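Local coordinates for hemolysin-related protein (Vibrio cholerae serotype O1, PDB 6MLT), which is a secreted biofilm matrix protein that binds metal ions and probably carbohydrate, and is thought to help biofilms adhere to surfaces, at residues V352-Y364 and K388-P402. Sequence-based numbering, arbitrary orientation.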
loop_
_atom_site.group_PDB
_atom_site.type_symbol
_atom_site.label_atom_id
_atom_site.label_comp_id
_atom_site.label_asym_id
_atom_site.label_seq_id
_atom_site.Cartn_x
_atom_site.Cartn_y
_atom_site.Cartn_z
ATOM N N VAL A 352 -25.344 -12.835 -11.096
ATOM C CA VAL A 352 -26.639 -13.493 -10.929
ATOM C C VAL A 352 -27.698 -12.474 -10.528
ATOM O O VAL A 352 -27.516 -11.698 -9.577
ATOM C CB VAL A 352 -26.536 -14.619 -9.891
ATOM C CG1 VAL A 352 -27.913 -15.224 -9.613
ATOM C CG2 VAL A 352 -25.576 -15.692 -10.373
ATOM N N ARG A 353 -28.825 -12.481 -11.245
ATOM C CA ARG A 353 -29.966 -11.650 -10.898
ATOM C C ARG A 353 -31.194 -12.447 -10.490
ATOM O O ARG A 353 -32.111 -11.873 -9.898
ATOM C CB ARG A 353 -30.343 -10.731 -12.072
ATOM C CG ARG A 353 -29.212 -9.823 -12.550
ATOM C CD ARG A 353 -28.526 -9.091 -11.398
ATOM N NE ARG A 353 -29.475 -8.484 -10.469
ATOM C CZ ARG A 353 -29.156 -8.055 -9.251
ATOM N NH1 ARG A 353 -27.909 -8.169 -8.809
ATOM N NH2 ARG A 353 -30.083 -7.513 -8.468
ATOM N N ALA A 354 -31.231 -13.746 -10.771
ATOM C CA ALA A 354 -32.344 -14.588 -10.360
ATOM C C ALA A 354 -31.897 -16.035 -10.447
ATOM O O ALA A 354 -30.982 -16.372 -11.202
ATOM C CB ALA A 354 -33.585 -14.359 -11.231
ATOM N N ILE A 355 -32.542 -16.883 -9.651
ATOM C CA ILE A 355 -32.324 -18.322 -9.689
ATOM C C ILE A 355 -33.683 -19.000 -9.680
ATOM O O ILE A 355 -34.533 -18.675 -8.847
ATOM C CB ILE A 355 -31.487 -18.826 -8.499
ATOM C CG1 ILE A 355 -30.268 -17.937 -8.263
ATOM C CG2 ILE A 355 -31.061 -20.261 -8.741
ATOM C CD1 ILE A 355 -30.434 -16.996 -7.110
ATOM N N ASP A 356 -33.885 -19.929 -10.611
ATOM C CA ASP A 356 -35.021 -20.840 -10.592
ATOM C C ASP A 356 -34.548 -22.174 -10.028
ATOM O O ASP A 356 -33.601 -22.773 -10.553
ATOM C CB ASP A 356 -35.599 -21.022 -11.996
ATOM C CG ASP A 356 -36.155 -19.732 -12.571
ATOM O OD1 ASP A 356 -37.051 -19.137 -11.941
ATOM O OD2 ASP A 356 -35.688 -19.305 -13.647
ATOM N N VAL A 357 -35.198 -22.631 -8.961
ATOM C CA VAL A 357 -34.845 -23.876 -8.288
ATOM C C VAL A 357 -35.970 -24.872 -8.508
ATOM O O VAL A 357 -37.134 -24.577 -8.208
ATOM C CB VAL A 357 -34.605 -23.664 -6.785
ATOM C CG1 VAL A 357 -34.217 -24.987 -6.111
ATOM C CG2 VAL A 357 -33.540 -22.622 -6.566
ATOM N N THR A 358 -35.619 -26.047 -9.022
ATOM C CA THR A 358 -36.545 -27.159 -9.182
ATOM C C THR A 358 -36.159 -28.230 -8.174
ATOM O O THR A 358 -35.024 -28.722 -8.192
ATOM C CB THR A 358 -36.509 -27.712 -10.606
ATOM O OG1 THR A 358 -36.874 -26.681 -11.528
ATOM C CG2 THR A 358 -37.480 -28.884 -10.760
ATOM N N TYR A 359 -37.087 -28.570 -7.286
ATOM C CA TYR A 359 -36.848 -29.582 -6.270
ATOM C C TYR A 359 -38.022 -30.550 -6.235
ATOM O O TYR A 359 -39.166 -30.184 -6.526
ATOM C CB TYR A 359 -36.627 -28.953 -4.879
ATOM C CG TYR A 359 -37.762 -28.093 -4.381
ATOM C CD1 TYR A 359 -37.829 -26.741 -4.698
ATOM C CD2 TYR A 359 -38.760 -28.631 -3.584
ATOM C CE1 TYR A 359 -38.869 -25.949 -4.235
ATOM C CE2 TYR A 359 -39.805 -27.847 -3.120
ATOM C CZ TYR A 359 -39.851 -26.511 -3.448
ATOM O OH TYR A 359 -40.885 -25.736 -2.983
ATOM N N GLY A 360 -37.722 -31.796 -5.885
ATOM C CA GLY A 360 -38.753 -32.810 -5.831
ATOM C C GLY A 360 -38.148 -34.198 -5.779
ATOM O O GLY A 360 -37.004 -34.380 -5.353
ATOM N N LYS A 361 -38.936 -35.170 -6.224
ATOM C CA LYS A 361 -38.548 -36.571 -6.152
ATOM C C LYS A 361 -37.726 -36.943 -7.379
ATOM O O LYS A 361 -38.195 -36.818 -8.515
ATOM C CB LYS A 361 -39.775 -37.467 -6.042
ATOM C CG LYS A 361 -39.448 -38.918 -5.754
ATOM C CD LYS A 361 -40.725 -39.727 -5.577
ATOM C CE LYS A 361 -40.559 -40.835 -4.560
ATOM N NZ LYS A 361 -41.877 -41.371 -4.117
ATOM N N ASN A 362 -36.499 -37.393 -7.129
ATOM C CA ASN A 362 -35.580 -37.871 -8.158
ATOM C C ASN A 362 -36.123 -39.166 -8.762
ATOM O O ASN A 362 -36.351 -40.143 -8.041
ATOM C CB ASN A 362 -34.206 -38.083 -7.510
ATOM C CG ASN A 362 -33.181 -38.671 -8.442
ATOM O OD1 ASN A 362 -33.462 -39.593 -9.197
ATOM N ND2 ASN A 362 -31.953 -38.157 -8.357
ATOM N N LYS A 363 -36.312 -39.192 -10.083
ATOM C CA LYS A 363 -36.917 -40.368 -10.703
ATOM C C LYS A 363 -35.958 -41.549 -10.785
ATOM O O LYS A 363 -36.407 -42.669 -11.044
ATOM C CB LYS A 363 -37.427 -40.041 -12.104
ATOM C CG LYS A 363 -36.334 -39.841 -13.162
ATOM C CD LYS A 363 -36.967 -39.503 -14.508
ATOM C CE LYS A 363 -35.926 -39.332 -15.602
ATOM N NZ LYS A 363 -36.565 -38.949 -16.900
ATOM N N TYR A 364 -34.661 -41.327 -10.582
ATOM C CA TYR A 364 -33.683 -42.406 -10.652
ATOM C C TYR A 364 -33.521 -43.120 -9.318
ATOM O O TYR A 364 -33.373 -44.349 -9.283
ATOM C CB TYR A 364 -32.327 -41.860 -11.099
ATOM C CG TYR A 364 -32.391 -40.995 -12.332
ATOM C CD1 TYR A 364 -32.602 -41.548 -13.586
ATOM C CD2 TYR A 364 -32.231 -39.621 -12.237
ATOM C CE1 TYR A 364 -32.667 -40.752 -14.713
ATOM C CE2 TYR A 364 -32.283 -38.819 -13.353
ATOM C CZ TYR A 364 -32.501 -39.386 -14.590
ATOM O OH TYR A 364 -32.556 -38.576 -15.703
ATOM N N LYS A 388 -34.335 -30.514 -14.998
ATOM C CA LYS A 388 -35.745 -30.684 -14.657
ATOM C C LYS A 388 -36.262 -32.047 -15.091
ATOM O O LYS A 388 -37.243 -32.550 -14.526
ATOM C CB LYS A 388 -36.580 -29.588 -15.320
ATOM C CG LYS A 388 -36.498 -28.234 -14.647
ATOM C CD LYS A 388 -37.245 -27.174 -15.453
ATOM C CE LYS A 388 -38.147 -26.315 -14.573
ATOM N NZ LYS A 388 -39.496 -26.927 -14.366
ATOM N N ASP A 389 -35.647 -32.641 -16.117
ATOM C CA ASP A 389 -36.053 -33.954 -16.606
ATOM C C ASP A 389 -35.729 -35.081 -15.635
ATOM O O ASP A 389 -36.087 -36.232 -15.910
ATOM C CB ASP A 389 -35.392 -34.245 -17.956
ATOM C CG ASP A 389 -36.091 -33.557 -19.116
ATOM O OD1 ASP A 389 -37.280 -33.203 -18.978
ATOM O OD2 ASP A 389 -35.449 -33.378 -20.173
ATOM N N SER A 390 -35.055 -34.795 -14.527
ATOM C CA SER A 390 -34.793 -35.805 -13.510
ATOM C C SER A 390 -35.960 -36.009 -12.553
ATOM O O SER A 390 -35.859 -36.838 -11.643
ATOM C CB SER A 390 -33.547 -35.418 -12.707
ATOM O OG SER A 390 -32.434 -35.332 -13.580
ATOM N N ALA A 391 -37.053 -35.281 -12.732
ATOM C CA ALA A 391 -38.145 -35.294 -11.773
ATOM C C ALA A 391 -39.120 -36.425 -12.054
ATOM O O ALA A 391 -39.484 -36.683 -13.204
ATOM C CB ALA A 391 -38.891 -33.959 -11.805
ATOM N N PHE A 392 -39.532 -37.104 -10.983
ATOM C CA PHE A 392 -40.784 -37.844 -10.976
ATOM C C PHE A 392 -41.938 -36.914 -10.608
ATOM O O PHE A 392 -42.994 -36.944 -11.246
ATOM C CB PHE A 392 -40.689 -39.027 -10.004
ATOM C CG PHE A 392 -41.951 -39.808 -9.876
ATOM C CD1 PHE A 392 -42.300 -40.747 -10.829
ATOM C CD2 PHE A 392 -42.789 -39.611 -8.796
ATOM C CE1 PHE A 392 -43.469 -41.469 -10.710
ATOM C CE2 PHE A 392 -43.965 -40.330 -8.676
ATOM C CZ PHE A 392 -44.298 -41.262 -9.635
ATOM N N THR A 393 -41.741 -36.092 -9.577
ATOM C CA THR A 393 -42.561 -34.924 -9.294
ATOM C C THR A 393 -41.622 -33.799 -8.890
ATOM O O THR A 393 -40.564 -34.042 -8.298
ATOM C CB THR A 393 -43.568 -35.160 -8.163
ATOM O OG1 THR A 393 -42.860 -35.468 -6.959
ATOM C CG2 THR A 393 -44.508 -36.307 -8.490
ATOM N N SER A 394 -42.006 -32.564 -9.204
ATOM C CA SER A 394 -41.161 -31.446 -8.833
ATOM C C SER A 394 -41.990 -30.185 -8.661
ATOM O O SER A 394 -43.134 -30.084 -9.120
ATOM C CB SER A 394 -40.053 -31.206 -9.864
ATOM O OG SER A 394 -40.584 -30.681 -11.065
ATOM N N THR A 395 -41.376 -29.239 -7.963
ATOM C CA THR A 395 -41.838 -27.873 -7.810
ATOM C C THR A 395 -40.734 -26.960 -8.316
ATOM O O THR A 395 -39.557 -27.222 -8.067
ATOM C CB THR A 395 -42.127 -27.556 -6.328
ATOM O OG1 THR A 395 -43.080 -28.484 -5.818
ATOM C CG2 THR A 395 -42.645 -26.134 -6.159
ATOM N N THR A 396 -41.104 -25.892 -9.017
ATOM C CA THR A 396 -40.143 -24.888 -9.453
ATOM C C THR A 396 -40.513 -23.551 -8.831
ATOM O O THR A 396 -41.687 -23.167 -8.837
ATOM C CB THR A 396 -40.096 -24.780 -10.983
ATOM O OG1 THR A 396 -39.674 -26.031 -11.537
ATOM C CG2 THR A 396 -39.120 -23.687 -11.423
ATOM N N VAL A 397 -39.512 -22.854 -8.295
ATOM C CA VAL A 397 -39.694 -21.561 -7.642
ATOM C C VAL A 397 -38.572 -20.636 -8.090
ATOM O O VAL A 397 -37.451 -21.077 -8.361
ATOM C CB VAL A 397 -39.705 -21.684 -6.099
ATOM C CG1 VAL A 397 -39.794 -20.306 -5.436
ATOM C CG2 VAL A 397 -40.861 -22.551 -5.648
ATOM N N ARG A 398 -38.873 -19.343 -8.159
ATOM C CA ARG A 398 -37.876 -18.340 -8.502
ATOM C C ARG A 398 -37.565 -17.465 -7.298
ATOM O O ARG A 398 -38.470 -17.037 -6.575
ATOM C CB ARG A 398 -38.331 -17.443 -9.652
ATOM C CG ARG A 398 -37.362 -16.268 -9.853
ATOM C CD ARG A 398 -37.577 -15.528 -11.135
ATOM N NE ARG A 398 -37.140 -16.293 -12.295
ATOM C CZ ARG A 398 -36.843 -15.752 -13.469
ATOM N NH1 ARG A 398 -36.916 -14.437 -13.638
ATOM N NH2 ARG A 398 -36.459 -16.522 -14.474
ATOM N N TYR A 399 -36.279 -17.199 -7.100
ATOM C CA TYR A 399 -35.818 -16.182 -6.166
ATOM C C TYR A 399 -35.132 -15.087 -6.968
ATOM O O TYR A 399 -34.199 -15.365 -7.729
ATOM C CB TYR A 399 -34.867 -16.763 -5.121
ATOM C CG TYR A 399 -34.318 -15.706 -4.192
ATOM C CD1 TYR A 399 -35.145 -15.068 -3.281
ATOM C CD2 TYR A 399 -32.980 -15.339 -4.233
ATOM C CE1 TYR A 399 -34.656 -14.088 -2.425
ATOM C CE2 TYR A 399 -32.479 -14.363 -3.382
ATOM C CZ TYR A 399 -33.325 -13.742 -2.482
ATOM O OH TYR A 399 -32.848 -12.770 -1.633
ATOM N N ASP A 400 -35.615 -13.857 -6.822
ATOM C CA ASP A 400 -34.992 -12.698 -7.445
ATOM C C ASP A 400 -33.998 -12.079 -6.474
ATOM O O ASP A 400 -34.322 -11.856 -5.302
ATOM C CB ASP A 400 -36.044 -11.663 -7.850
ATOM C CG ASP A 400 -36.949 -12.151 -8.965
ATOM O OD1 ASP A 400 -36.425 -12.602 -10.003
ATOM O OD2 ASP A 400 -38.184 -12.090 -8.798
ATOM N N ILE A 401 -32.786 -11.817 -6.955
ATOM C CA ILE A 401 -31.810 -11.060 -6.178
ATOM C C ILE A 401 -32.359 -9.643 -6.047
ATOM O O ILE A 401 -32.666 -9.013 -7.068
ATOM C CB ILE A 401 -30.422 -11.066 -6.836
ATOM C CG1 ILE A 401 -29.977 -12.502 -7.134
ATOM C CG2 ILE A 401 -29.402 -10.361 -5.938
ATOM C CD1 ILE A 401 -29.919 -13.407 -5.914
ATOM N N PRO A 402 -32.514 -9.104 -4.838
ATOM C CA PRO A 402 -33.070 -7.754 -4.709
ATOM C C PRO A 402 -32.241 -6.726 -5.462
ATOM O O PRO A 402 -31.015 -6.826 -5.550
ATOM C CB PRO A 402 -33.033 -7.500 -3.199
ATOM C CG PRO A 402 -33.016 -8.840 -2.589
ATOM C CD PRO A 402 -32.229 -9.702 -3.523
HETATM O O HOH W 1 -41.655 -30.892 -5.062
HETATM O O HOH W 2 -32.195 -36.061 -16.269
#
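Arg398 forms a side-on, two-nitrogen salt bridge with Asp356 across two antiparallel strands: NE meets OD1 at 2.9 Å, almost straight at 175°, and NH2 reaches OD2 at 3.0 Å on its syn lone pair. The carboxylate and guanidinium planes stand 31° apart, and Ala354 CB lies over one guanidinium face. On the same side of the sheet Thr358 OG1 and Thr396 OG1 share a hydrogen bond of 2.9 Å, and Lys388 NZ donates to Thr396 OG1 from 3.0 Å. Across the other side, Tyr359 takes the crowded position between its backbone N and carbonyl carbon (chi1 58°), which lays its ring against Thr395, whose CB makes a CH-pi contact over the face. Paired backbone bonds link Ile355 with Tyr399, Val357 with Val397 and Tyr359 with Thr395. Strand 394-400 is outermost, next to 352-359, in a four-stranded antiparallel sheet of the beta-prism lectin domain. Beyond the corner at Gly360, Lys363 NZ bonds Asp389 O at 2.9 Å, while a water joins Tyr364 OH to Ser390 OG, which also bonds Ala324 O. Val357 and Val397 pack on Tyr300, and Ile355 on Phe431, of a neighbouring sheet; strand 370-377 flanks 352-359, with a classic beta bulge where Arg353 and Ala354 face Thr376.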